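Local coordinates for response regulator receiver domain protein (CheY-like) (Methylobacillus flagellatus KT, PDB 3I42) that probably serves as a CheY-type receiver domain that takes up a phosphoryl group and so relays a two-component signal, at residues Gln29-Met34 with Arg46-Val51; Phe52-Leu57 with Leu103-Asp108; Gln68-Pro73 with Ser78-Val83. All blocks are in the same frame, centred on the assembly; numbering follows the deposited sequence.

Interaction 1. Residues Gln29-Met34 with Arg46-Val51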
# COMPACT_ATOMS: atom_id res chain seq x y z
N GLN A 29 1.11 -19.87 -14.77
CA GLN A 29 -0.07 -20.20 -15.56
C GLN A 29 -1.10 -19.10 -15.28
O GLN A 29 -1.25 -18.69 -14.13
CB GLN A 29 -0.64 -21.57 -15.18
CG GLN A 29 -1.57 -22.15 -16.26
CD GLN A 29 -2.84 -22.80 -15.68
OE1 GLN A 29 -2.77 -23.85 -15.03
NE2 GLN A 29 -4.00 -22.18 -15.95
N ALA A 30 -1.80 -18.64 -16.31
CA ALA A 30 -2.67 -17.48 -16.18
C ALA A 30 -3.96 -17.63 -16.95
O ALA A 30 -3.92 -18.02 -18.10
CB ALA A 30 -1.95 -16.23 -16.66
N ASP A 31 -5.10 -17.35 -16.29
CA ASP A 31 -6.41 -17.20 -16.96
C ASP A 31 -6.79 -15.74 -16.94
O ASP A 31 -6.31 -14.96 -16.12
CB ASP A 31 -7.54 -17.94 -16.22
CG ASP A 31 -7.16 -19.36 -15.81
OD1 ASP A 31 -6.29 -19.96 -16.48
OD2 ASP A 31 -7.74 -19.88 -14.83
N TYR A 32 -7.69 -15.39 -17.82
CA TYR A 32 -8.24 -14.07 -17.78
C TYR A 32 -9.77 -14.15 -17.82
O TYR A 32 -10.33 -15.08 -18.40
CB TYR A 32 -7.67 -13.19 -18.88
CG TYR A 32 -8.15 -13.43 -20.32
CD1 TYR A 32 -9.34 -12.86 -20.78
CD2 TYR A 32 -7.37 -14.19 -21.23
CE1 TYR A 32 -9.78 -13.06 -22.09
CE2 TYR A 32 -7.79 -14.41 -22.54
CZ TYR A 32 -9.00 -13.84 -22.97
OH TYR A 32 -9.43 -14.02 -24.26
N VAL A 33 -10.41 -13.17 -17.22
CA VAL A 33 -11.84 -12.99 -17.34
C VAL A 33 -12.04 -11.54 -17.67
O VAL A 33 -11.13 -10.74 -17.46
CB VAL A 33 -12.57 -13.37 -16.02
CG1 VAL A 33 -12.54 -14.85 -15.83
CG2 VAL A 33 -11.92 -12.66 -14.86
N MET A 34 -13.21 -11.19 -18.18
CA MET A 34 -13.40 -9.84 -18.73
C MET A 34 -14.39 -8.96 -17.93
O MET A 34 -14.76 -7.87 -18.37
CB MET A 34 -13.74 -9.91 -20.23
CG MET A 34 -12.55 -10.35 -21.13
SD MET A 34 -12.98 -10.65 -22.92
CE MET A 34 -13.71 -12.28 -22.80
N ARG A 46 -11.85 -21.71 -8.50
CA ARG A 46 -10.40 -21.96 -8.54
C ARG A 46 -9.65 -21.02 -7.60
O ARG A 46 -10.08 -19.89 -7.36
CB ARG A 46 -9.84 -21.79 -9.96
CG ARG A 46 -10.77 -22.19 -11.12
CD ARG A 46 -9.99 -22.91 -12.24
NE ARG A 46 -8.61 -22.40 -12.41
CZ ARG A 46 -7.67 -22.95 -13.19
NH1 ARG A 46 -6.47 -22.39 -13.25
NH2 ARG A 46 -7.93 -24.05 -13.91
N GLY A 47 -8.52 -21.49 -7.08
CA GLY A 47 -7.64 -20.67 -6.23
C GLY A 47 -6.53 -20.08 -7.08
O GLY A 47 -6.10 -20.68 -8.07
N TYR A 48 -6.08 -18.88 -6.72
CA TYR A 48 -5.03 -18.20 -7.45
C TYR A 48 -4.03 -17.66 -6.48
O TYR A 48 -4.38 -17.29 -5.37
CB TYR A 48 -5.61 -17.06 -8.27
CG TYR A 48 -6.48 -17.56 -9.39
CD1 TYR A 48 -5.90 -18.03 -10.58
CD2 TYR A 48 -7.86 -17.59 -9.27
CE1 TYR A 48 -6.70 -18.52 -11.62
CE2 TYR A 48 -8.67 -18.08 -10.30
CZ TYR A 48 -8.09 -18.53 -11.46
OH TYR A 48 -8.89 -19.00 -12.49
N ASP A 49 -2.78 -17.62 -6.91
CA ASP A 49 -1.74 -17.02 -6.11
C ASP A 49 -1.72 -15.50 -6.27
O ASP A 49 -1.38 -14.78 -5.34
CB ASP A 49 -0.38 -17.60 -6.51
CG ASP A 49 -0.33 -19.13 -6.35
OD1 ASP A 49 -0.19 -19.60 -5.20
OD2 ASP A 49 -0.46 -19.85 -7.36
N ALA A 50 -2.04 -15.03 -7.49
CA ALA A 50 -2.02 -13.59 -7.80
C ALA A 50 -3.20 -13.24 -8.68
O ALA A 50 -3.53 -13.96 -9.61
CB ALA A 50 -0.72 -13.20 -8.49
N VAL A 51 -3.84 -12.12 -8.37
CA VAL A 51 -4.98 -11.66 -9.14
C VAL A 51 -4.68 -10.24 -9.60
O VAL A 51 -4.39 -9.36 -8.77
CB VAL A 51 -6.30 -11.72 -8.29
CG1 VAL A 51 -7.50 -11.16 -9.05
CG2 VAL A 51 -6.58 -13.15 -7.81
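Asp31, Arg46 and Tyr48 meet at one oxygen, Asp31 OD2, and between them bury most of the surface of this contact. Tyr48 OH donates to Asp31 OD2 at 2.8 Å. The donor comes in on the anti side of the carboxylate, 19° out of its plane, and the oxygen lies at the edge of the phenol ring, close to the ring plane. The two planes themselves are 87° apart, so the carboxylate stands almost upright against the ring. Arg46 adds charge rather than a directed bond: Asp31 OD2 is 3.2 Å from Arg46 NH1 but sits 3.0 Å above the guanidinium plane, where no N-H points at it. Bends at chi2 and chi3 bring the guanidinium beside the Tyr48 hydroxyl, and Arg46 NE makes a weak, poorly aligned bond to Tyr48 OH (3.4 Å). The hydroxyl, the carboxylate oxygen and the guanidinium thus form a compact triangle, in which Asp31 OD2 faces both partners. An asparagine in place of Asp31 would probably leave the Arg46 guanidinium without its ionic mate here, while Tyr48 OH might keep only a weaker acceptor. Strand 4-9 lies in the sheet between strands 28-33 and 50-54; Gln29 and Asp31 bond to it through their backbones, Tyr48 rests on its Leu7, and Arg46 follows directly on helix 36-45, which links edge strand 28-33 to central strand 50-54.

Interaction 2. Residues Phe52-Leu57 with Leu103-Asp108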
# COMPACT_ATOMS: atom_id res chain seq x y z
N PHE A 52 -4.72 -10.01 -10.91
CA PHE A 52 -4.40 -8.68 -11.48
C PHE A 52 -5.67 -8.02 -11.91
O PHE A 52 -6.38 -8.57 -12.76
CB PHE A 52 -3.44 -8.75 -12.68
CG PHE A 52 -2.12 -9.36 -12.34
CD1 PHE A 52 -1.03 -8.56 -12.04
CD2 PHE A 52 -1.97 -10.75 -12.33
CE1 PHE A 52 0.19 -9.10 -11.71
CE2 PHE A 52 -0.76 -11.33 -11.99
CZ PHE A 52 0.33 -10.51 -11.67
N ILE A 53 -5.97 -6.87 -11.31
CA ILE A 53 -7.27 -6.22 -11.53
C ILE A 53 -7.09 -4.85 -12.18
O ILE A 53 -6.50 -3.96 -11.58
CB ILE A 53 -8.08 -6.07 -10.21
CG1 ILE A 53 -8.43 -7.43 -9.62
CG2 ILE A 53 -9.38 -5.30 -10.45
CD1 ILE A 53 -8.65 -7.40 -8.13
N ASP A 54 -7.60 -4.70 -13.40
CA ASP A 54 -7.73 -3.39 -14.01
C ASP A 54 -8.65 -2.54 -13.16
O ASP A 54 -9.68 -3.01 -12.66
CB ASP A 54 -8.29 -3.53 -15.42
CG ASP A 54 -8.03 -2.29 -16.28
OD1 ASP A 54 -8.46 -1.17 -15.91
OD2 ASP A 54 -7.39 -2.44 -17.34
N LEU A 55 -8.29 -1.28 -12.95
CA LEU A 55 -9.08 -0.47 -12.04
C LEU A 55 -10.35 0.06 -12.71
O LEU A 55 -11.25 0.57 -12.02
CB LEU A 55 -8.25 0.67 -11.43
CG LEU A 55 -7.14 0.27 -10.47
CD1 LEU A 55 -6.53 1.51 -9.84
CD2 LEU A 55 -7.60 -0.68 -9.37
N ASN A 56 -10.43 -0.11 -14.04
CA ASN A 56 -11.56 0.32 -14.86
C ASN A 56 -12.23 -0.88 -15.47
O ASN A 56 -11.72 -1.43 -16.41
CB ASN A 56 -11.05 1.16 -16.04
CG ASN A 56 -10.65 2.58 -15.66
OD1 ASN A 56 -11.32 3.23 -14.85
ND2 ASN A 56 -9.58 3.08 -16.29
N LEU A 57 -13.37 -1.28 -14.96
CA LEU A 57 -13.99 -2.49 -15.46
C LEU A 57 -15.39 -2.18 -16.01
O LEU A 57 -15.94 -1.13 -15.69
CB LEU A 57 -14.01 -3.55 -14.37
CG LEU A 57 -12.67 -4.23 -14.10
CD1 LEU A 57 -12.77 -5.03 -12.81
CD2 LEU A 57 -12.28 -5.14 -15.30
N LEU A 103 0.65 -1.76 -10.44
CA LEU A 103 1.23 -1.70 -11.77
C LEU A 103 0.65 -0.52 -12.51
O LEU A 103 -0.53 -0.19 -12.35
CB LEU A 103 0.86 -2.96 -12.56
CG LEU A 103 1.68 -4.20 -12.27
CD1 LEU A 103 1.08 -5.39 -12.98
CD2 LEU A 103 3.13 -3.97 -12.75
N GLU A 104 1.46 0.14 -13.31
CA GLU A 104 0.94 1.23 -14.13
C GLU A 104 1.03 0.79 -15.59
O GLU A 104 2.04 0.24 -16.00
CB GLU A 104 1.81 2.46 -13.89
CG GLU A 104 1.18 3.77 -14.22
CD GLU A 104 2.15 4.91 -14.03
OE1 GLU A 104 2.89 4.91 -13.01
OE2 GLU A 104 2.19 5.81 -14.89
N LYS A 105 -0.04 0.98 -16.36
CA LYS A 105 0.02 0.70 -17.82
C LYS A 105 0.96 1.68 -18.55
O LYS A 105 1.09 2.84 -18.15
CB LYS A 105 -1.36 0.74 -18.47
CG LYS A 105 -2.28 -0.36 -18.01
CD LYS A 105 -3.70 0.01 -18.37
CE LYS A 105 -4.71 -0.58 -17.42
NZ LYS A 105 -6.09 -0.10 -17.72
N PRO A 106 1.63 1.22 -19.62
CA PRO A 106 1.55 -0.13 -20.19
C PRO A 106 2.39 -1.14 -19.38
O PRO A 106 3.42 -0.78 -18.82
CB PRO A 106 2.13 0.05 -21.57
CG PRO A 106 3.19 1.09 -21.37
CD PRO A 106 2.65 2.03 -20.31
N ILE A 107 1.90 -2.38 -19.30
CA ILE A 107 2.58 -3.43 -18.54
C ILE A 107 3.71 -4.05 -19.37
O ILE A 107 3.60 -4.22 -20.58
CB ILE A 107 1.57 -4.55 -18.08
CG1 ILE A 107 0.45 -3.98 -17.18
CG2 ILE A 107 2.27 -5.65 -17.31
CD1 ILE A 107 0.92 -3.10 -16.03
N ASP A 108 4.80 -4.40 -18.70
CA ASP A 108 5.87 -5.14 -19.37
C ASP A 108 6.57 -6.08 -18.39
O ASP A 108 6.37 -5.97 -17.18
CB ASP A 108 6.86 -4.17 -20.07
CG ASP A 108 7.59 -3.24 -19.10
OD1 ASP A 108 7.54 -3.45 -17.87
OD2 ASP A 108 8.23 -2.29 -19.60
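The bond from Lys105 NZ to Asp54 OD2, at 2.7 Å, is a salt bridge that ties the loop after strand 101-104 to the C-terminal end of strand 50-54. The ammonium meets OD2 on its syn side, 29° out of the carboxylate plane, and also stands 3.2 Å from Asp54 OD1, so it leans over the mouth of the carboxylate instead of lying flat with it. Lys105 reaches this point with its chain extended beyond CG, crossing the aspartate side chain at about a right angle. The other oxygen has its own partner: Asn56 N donates to the anti lone pair of Asp54 OD1 at 2.9 Å, with an N-H...O angle of 160°. That bond closes an Asx turn, and together the two contacts restrain the carboxylate from both of its oxygens. Such a pair is the signature of the receiver-domain active site, in which the aspartate takes the phosphoryl group and a lysine from the last strand's end lies beside it; Asp54 is the predicted phosphorylation site and is unmodified here. The peptide between Lys105 and Pro106 is cis, as is usual after this lysine in the family. Glu10 OE1 comes close to Asp54 OD2, adding a second acid to the pocket. Deeper in the sheet the contact turns apolar: Leu103 CD1 approaches Phe52 CD1 at 3.9 Å, obliquely to the ring. Both side chains also touch Val81 of the intervening strand and Leu112 of helix 109-119, whose packing covers this face.

Interaction 3. Residues Gln68-Pro73 with Ser78-Val83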
# COMPACT_ATOMS: atom_id res chain seq x y z
N GLN A 68 -14.71 -7.32 -2.66
CA GLN A 68 -15.52 -8.56 -2.78
C GLN A 68 -14.68 -9.82 -2.79
O GLN A 68 -14.99 -10.79 -2.09
CB GLN A 68 -16.42 -8.60 -4.03
CG GLN A 68 -17.15 -7.32 -4.48
CD GLN A 68 -17.86 -6.57 -3.36
OE1 GLN A 68 -18.69 -7.15 -2.66
NE2 GLN A 68 -17.55 -5.27 -3.20
N LEU A 69 -13.63 -9.83 -3.62
CA LEU A 69 -12.78 -11.02 -3.77
C LEU A 69 -12.06 -11.40 -2.48
O LEU A 69 -11.96 -12.58 -2.15
CB LEU A 69 -11.75 -10.81 -4.90
CG LEU A 69 -12.26 -10.50 -6.31
CD1 LEU A 69 -11.09 -10.24 -7.28
CD2 LEU A 69 -13.15 -11.63 -6.84
N ARG A 70 -11.58 -10.40 -1.75
CA ARG A 70 -10.97 -10.63 -0.44
C ARG A 70 -11.93 -11.30 0.55
O ARG A 70 -11.49 -12.02 1.46
CB ARG A 70 -10.50 -9.32 0.17
CG ARG A 70 -9.16 -8.83 -0.38
CD ARG A 70 -8.56 -7.76 0.53
NE ARG A 70 -7.30 -7.26 -0.00
CZ ARG A 70 -6.15 -7.92 0.05
NH1 ARG A 70 -6.08 -9.14 0.61
NH2 ARG A 70 -5.07 -7.37 -0.48
N ALA A 71 -13.23 -11.03 0.40
CA ALA A 71 -14.23 -11.54 1.33
C ALA A 71 -14.73 -12.94 0.94
O ALA A 71 -15.43 -13.57 1.71
CB ALA A 71 -15.42 -10.55 1.47
N LEU A 72 -14.37 -13.42 -0.24
CA LEU A 72 -14.70 -14.80 -0.60
C LEU A 72 -13.97 -15.79 0.30
O LEU A 72 -12.88 -15.47 0.82
CB LEU A 72 -14.35 -15.07 -2.05
CG LEU A 72 -15.34 -14.57 -3.08
CD1 LEU A 72 -14.70 -14.65 -4.46
CD2 LEU A 72 -16.60 -15.41 -3.03
N PRO A 73 -14.56 -16.98 0.51
CA PRO A 73 -13.82 -17.96 1.29
C PRO A 73 -12.75 -18.57 0.41
O PRO A 73 -13.05 -19.20 -0.63
CB PRO A 73 -14.88 -19.01 1.67
CG PRO A 73 -16.17 -18.59 1.01
CD PRO A 73 -15.80 -17.56 -0.03
N SER A 78 -4.91 -14.89 -1.84
CA SER A 78 -4.26 -14.43 -3.06
C SER A 78 -3.58 -13.11 -2.78
O SER A 78 -3.94 -12.41 -1.84
CB SER A 78 -5.28 -14.23 -4.17
OG SER A 78 -6.05 -15.40 -4.37
N LYS A 79 -2.59 -12.76 -3.61
CA LYS A 79 -2.08 -11.40 -3.64
C LYS A 79 -2.81 -10.70 -4.75
O LYS A 79 -3.09 -11.34 -5.78
CB LYS A 79 -0.59 -11.42 -3.93
CG LYS A 79 0.23 -12.21 -2.91
CD LYS A 79 0.60 -11.38 -1.73
CE LYS A 79 -0.24 -11.76 -0.52
NZ LYS A 79 0.47 -11.51 0.76
N PHE A 80 -3.15 -9.43 -4.53
CA PHE A 80 -4.01 -8.66 -5.42
C PHE A 80 -3.21 -7.48 -5.92
O PHE A 80 -2.62 -6.77 -5.11
CB PHE A 80 -5.29 -8.15 -4.69
CG PHE A 80 -6.20 -9.26 -4.26
CD1 PHE A 80 -7.14 -9.77 -5.11
CD2 PHE A 80 -6.06 -9.84 -2.99
CE1 PHE A 80 -7.95 -10.86 -4.75
CE2 PHE A 80 -6.88 -10.92 -2.58
CZ PHE A 80 -7.82 -11.43 -3.48
N VAL A 81 -3.23 -7.27 -7.24
CA VAL A 81 -2.41 -6.26 -7.91
C VAL A 81 -3.33 -5.31 -8.64
O VAL A 81 -4.17 -5.76 -9.42
CB VAL A 81 -1.48 -6.93 -8.98
CG1 VAL A 81 -0.44 -5.94 -9.49
CG2 VAL A 81 -0.82 -8.18 -8.42
N ALA A 82 -3.18 -4.01 -8.41
CA ALA A 82 -3.96 -2.98 -9.12
C ALA A 82 -3.24 -2.64 -10.40
O ALA A 82 -2.04 -2.39 -10.39
CB ALA A 82 -4.05 -1.72 -8.29
N VAL A 83 -3.98 -2.54 -11.48
CA VAL A 83 -3.38 -2.20 -12.75
C VAL A 83 -4.09 -0.95 -13.23
O VAL A 83 -5.27 -0.98 -13.53
CB VAL A 83 -3.56 -3.34 -13.77
CG1 VAL A 83 -3.08 -2.92 -15.15
CG2 VAL A 83 -2.85 -4.62 -13.26
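Phe80 has CG beside its backbone N (chi1 -65°), which carries the ring from the strand toward the helix, where Arg70 runs past it in the opposite direction. The arginine chain is extended from CG to NE and then turns at chi4 (-76°), a twist that presents one guanidinium face to the aromatic side chain. Phe80 CD2 lies over that face, 3.6 Å from Arg70 CZ and offset toward the rim of the group. Because guanidinium and ring planes are 64° apart, the two are steeply inclined and do not form a parallel stack. The aliphatic part of the arginine contributes as well, with Arg70 CG 3.8 Å from Phe80 CE2, so the same side of the ring is lined by methylene and guanidinium atoms together. Farther round the rim, on that same side of the ring plane, Phe80 CE1 meets Leu69 CB at 3.8 Å and, more loosely, Leu69 CD1 at 4.1 Å. Consecutive helix residues thus cover neighbouring parts of one ring, and Phe80 alone supplies about half of the surface buried here. The contact belongs to the beta-alpha-beta crossover formed by strand 50-54, helix 62-71 and strand 79-84 in the receiver fold: the last turn of the helix is fastened onto the beginning of the strand that follows it. The ring is also packed against Val51, and Leu69 touches Ile53, both on the first strand of the unit. The charged end of Arg70 finds its polar partners beyond these two segments, for NH2 bonds to Leu98 O and makes a salt bridge with Asp100 OD2. That same carboxylate oxygen accepts from Phe80 N, so Asp100 holds both the arginine side chain and the phenylalanine backbone.

How the interactions relate
All three contacts are built on the one parallel sheet, but they sample different depths and chemistries. Interactions 1 and 2 share strand 50-54, whereas interaction 3 joins the helix after it to strand 79-84. Interaction 1 is only partly buried and mainly polar, its second segment touching through the loop leading into strand 50-54. Interaction 2, about 14 Å away between centres, is buried and combines the ionic pair of the probable phosphorylation pocket with an apolar layer. Interaction 3, also buried, pairs apolar carbon contacts with a ring atom set over a guanidinium face. Strand 79-84 connects them: Val51 N approaches Lys79 O at 2.8 Å, and Val83 CG1 packs on Lys105 CE at 3.6 Å.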